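Branched-chain alpha-ketoacid decarboxylase (Lactococcus lactis, PDB 2VBF) probably decarboxylates branched-chain and aromatic alpha-keto acids to aldehydes, using thiamine diphosphate and a magnesium ion as cofactors. Local coordinates at residues N415-G420 / I439-S444. Residues are numbered along the deposited sequence; the frame is centred on the assembly and turned at random. Where two conformers were deposited one is given.
Sequences NSRFIG and IADKES
The guanidinium of Arg417 and the carboxylate of Asp441 lie nearly in one plane, 6° apart, and meet at their edges. Arg417 NH2 stands 2.8 Å from Asp441 OD2, which lies close to the guanidinium plane and accepts through its anti lone pair, the one turned away from OD1. The pair is a salt bridge carried by one hydrogen bond, NH2 to OD2, and an N-H...O angle of 133° shows that it is distinctly bent. At the same guanidinium, Asn415 OD1 is a further in-plane edge neighbour, whereas Ser444 CB approaches NH2 obliquely at 3.8 Å.

Torsions account for the meeting: the Arg417 chain bends at chi3, and Asp441 holds CG anti to its backbone N (chi1 -172°). Asp441 OD1 is occupied separately, accepting from Glu443 N at 3.1 Å from above the carboxylate plane, which makes an Asx turn. Ser444 N bonds back to Asp441 O, closing a type I turn just after helix 430-440. A second link runs through one water, which donates to Asn415 O at 2.6 Å and accepts from Ser444 OG at 2.7 Å; that hydroxyl is also hydrogen-bonded to Thr395 of strand 394-398.

The contact thus ties strand 417-419, an outermost strand of the parallel sheet in the C-terminal thiamine diphosphate-binding domain, to the turn leading into strand 445-451, across the intervening strand 394-398. An alanine in place of Asp441 would probably leave the Arg417 guanidinium without this anionic mate and the Glu443 amide without its side-chain acceptor. Since one carboxylate serves both bonds, the chemistry implies a charge-paired link whose acceptor is oriented by its own turn, and the nearby arginine would be expected to favour the ionised form of Asp441.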
loop_
_atom_site.group_PDB
_atom_site.type_symbol
_atom_site.label_atom_id
_atom_site.label_comp_id
_atom_site.label_asym_id
_atom_site.label_seq_id
_atom_site.Cartn_x
_atom_site.Cartn_y
_atom_site.Cartn_z
ATOM N N ASN A 415 -17.491 29.407 -5.082
ATOM C CA ASN A 415 -17.568 28.373 -4.043
ATOM C C ASN A 415 -17.150 26.974 -4.510
ATOM O O ASN A 415 -17.534 25.959 -3.919
ATOM C CB ASN A 415 -18.969 28.329 -3.422
ATOM C CG ASN A 415 -19.004 27.558 -2.121
ATOM O OD1 ASN A 415 -18.173 27.752 -1.237
ATOM N ND2 ASN A 415 -19.963 26.652 -2.006
ATOM N N SER A 416 -16.342 26.927 -5.556
ATOM C CA SER A 416 -15.827 25.664 -6.050
ATOM C C SER A 416 -14.409 25.422 -5.556
ATOM O O SER A 416 -13.643 26.364 -5.287
ATOM C CB SER A 416 -15.910 25.614 -7.571
ATOM O OG SER A 416 -17.261 25.458 -7.974
ATOM N N ARG A 417 -14.064 24.142 -5.440
ATOM C CA ARG A 417 -12.778 23.742 -4.907
ATOM C C ARG A 417 -12.068 22.763 -5.829
ATOM O O ARG A 417 -12.654 22.256 -6.782
ATOM C CB ARG A 417 -12.977 23.163 -3.529
ATOM C CG ARG A 417 -13.527 24.217 -2.598
ATOM C CD ARG A 417 -13.410 23.817 -1.172
ATOM N NE ARG A 417 -14.421 22.840 -0.768
ATOM C CZ ARG A 417 -15.710 23.114 -0.556
ATOM N NH1 ARG A 417 -16.187 24.339 -0.760
ATOM N NH2 ARG A 417 -16.536 22.148 -0.159
ATOM N N PHE A 418 -10.798 22.538 -5.523
ATOM C CA PHE A 418 -9.927 21.668 -6.300
ATOM C C PHE A 418 -9.125 20.812 -5.326
ATOM O O PHE A 418 -8.687 21.287 -4.268
ATOM C CB PHE A 418 -9.000 22.532 -7.146
ATOM C CG PHE A 418 -8.189 21.775 -8.151
ATOM C CD1 PHE A 418 -8.649 21.613 -9.449
ATOM C CD2 PHE A 418 -6.942 21.251 -7.810
ATOM C CE1 PHE A 418 -7.879 20.931 -10.399
ATOM C CE2 PHE A 418 -6.181 20.574 -8.749
ATOM C CZ PHE A 418 -6.652 20.414 -10.045
ATOM N N ILE A 419 -8.941 19.546 -5.688
ATOM C CA ILE A 419 -8.026 18.664 -5.000
ATOM C C ILE A 419 -7.067 18.051 -6.037
ATOM O O ILE A 419 -7.488 17.405 -6.998
ATOM C CB ILE A 419 -8.743 17.572 -4.220
ATOM C CG1 ILE A 419 -9.524 18.181 -3.055
ATOM C CG2 ILE A 419 -7.708 16.526 -3.740
ATOM C CD1 ILE A 419 -10.340 17.161 -2.238
ATOM N N GLY A 420 -5.786 18.334 -5.843
ATOM C CA GLY A 420 -4.692 17.734 -6.594
ATOM C C GLY A 420 -3.508 17.590 -5.643
ATOM O O GLY A 420 -3.437 18.265 -4.616
ATOM N N ILE A 439 -17.793 12.661 0.940
ATOM C CA ILE A 439 -18.421 12.314 2.220
ATOM C C ILE A 439 -18.345 13.515 3.170
ATOM O O ILE A 439 -19.319 13.829 3.872
ATOM C CB ILE A 439 -17.745 11.066 2.850
ATOM C CG1 ILE A 439 -18.104 9.811 2.040
ATOM C CG2 ILE A 439 -18.159 10.892 4.319
ATOM C CD1 ILE A 439 -17.219 8.585 2.307
ATOM N N ALA A 440 -17.194 14.192 3.164
ATOM C CA ALA A 440 -16.960 15.359 4.029
ATOM C C ALA A 440 -17.942 16.516 3.767
ATOM O O ALA A 440 -18.396 17.169 4.709
ATOM C CB ALA A 440 -15.500 15.851 3.868
ATOM N N ASP A 441 -18.228 16.791 2.493
ATOM C CA ASP A 441 -19.187 17.827 2.105
ATOM C C ASP A 441 -20.132 17.283 1.042
ATOM O O ASP A 441 -19.885 17.412 -0.165
ATOM C CB ASP A 441 -18.483 19.092 1.593
ATOM C CG ASP A 441 -19.460 20.273 1.369
ATOM O OD1 ASP A 441 -20.679 20.088 1.540
ATOM O OD2 ASP A 441 -18.996 21.381 1.028
ATOM N N LYS A 442 -21.246 16.714 1.504
ATOM C CA LYS A 442 -22.207 16.109 0.588
ATOM C C LYS A 442 -22.981 17.147 -0.231
ATOM O O LYS A 442 -23.673 16.787 -1.176
ATOM C CB LYS A 442 -23.168 15.181 1.339
ATOM C CG LYS A 442 -24.185 15.885 2.204
ATOM N N GLU A 443 -22.838 18.424 0.110
ATOM C CA GLU A 443 -23.455 19.511 -0.650
ATOM C C GLU A 443 -22.594 20.028 -1.806
ATOM O O GLU A 443 -23.065 20.841 -2.612
ATOM C CB GLU A 443 -23.824 20.682 0.273
ATOM C CG GLU A 443 -24.632 20.292 1.520
ATOM C CD GLU A 443 -25.972 19.656 1.203
ATOM O OE1 GLU A 443 -26.519 19.891 0.103
ATOM O OE2 GLU A 443 -26.492 18.920 2.066
ATOM N N SER A 444 -21.342 19.570 -1.898
ATOM C CA SER A 444 -20.441 19.996 -2.969
ATOM C C SER A 444 -20.258 18.816 -3.910
ATOM O O SER A 444 -19.668 17.817 -3.518
ATOM C CB SER A 444 -19.086 20.459 -2.417
ATOM O OG SER A 444 -18.213 20.816 -3.477
HETATM O O HOH W 1 -18.108 23.513 -3.081
#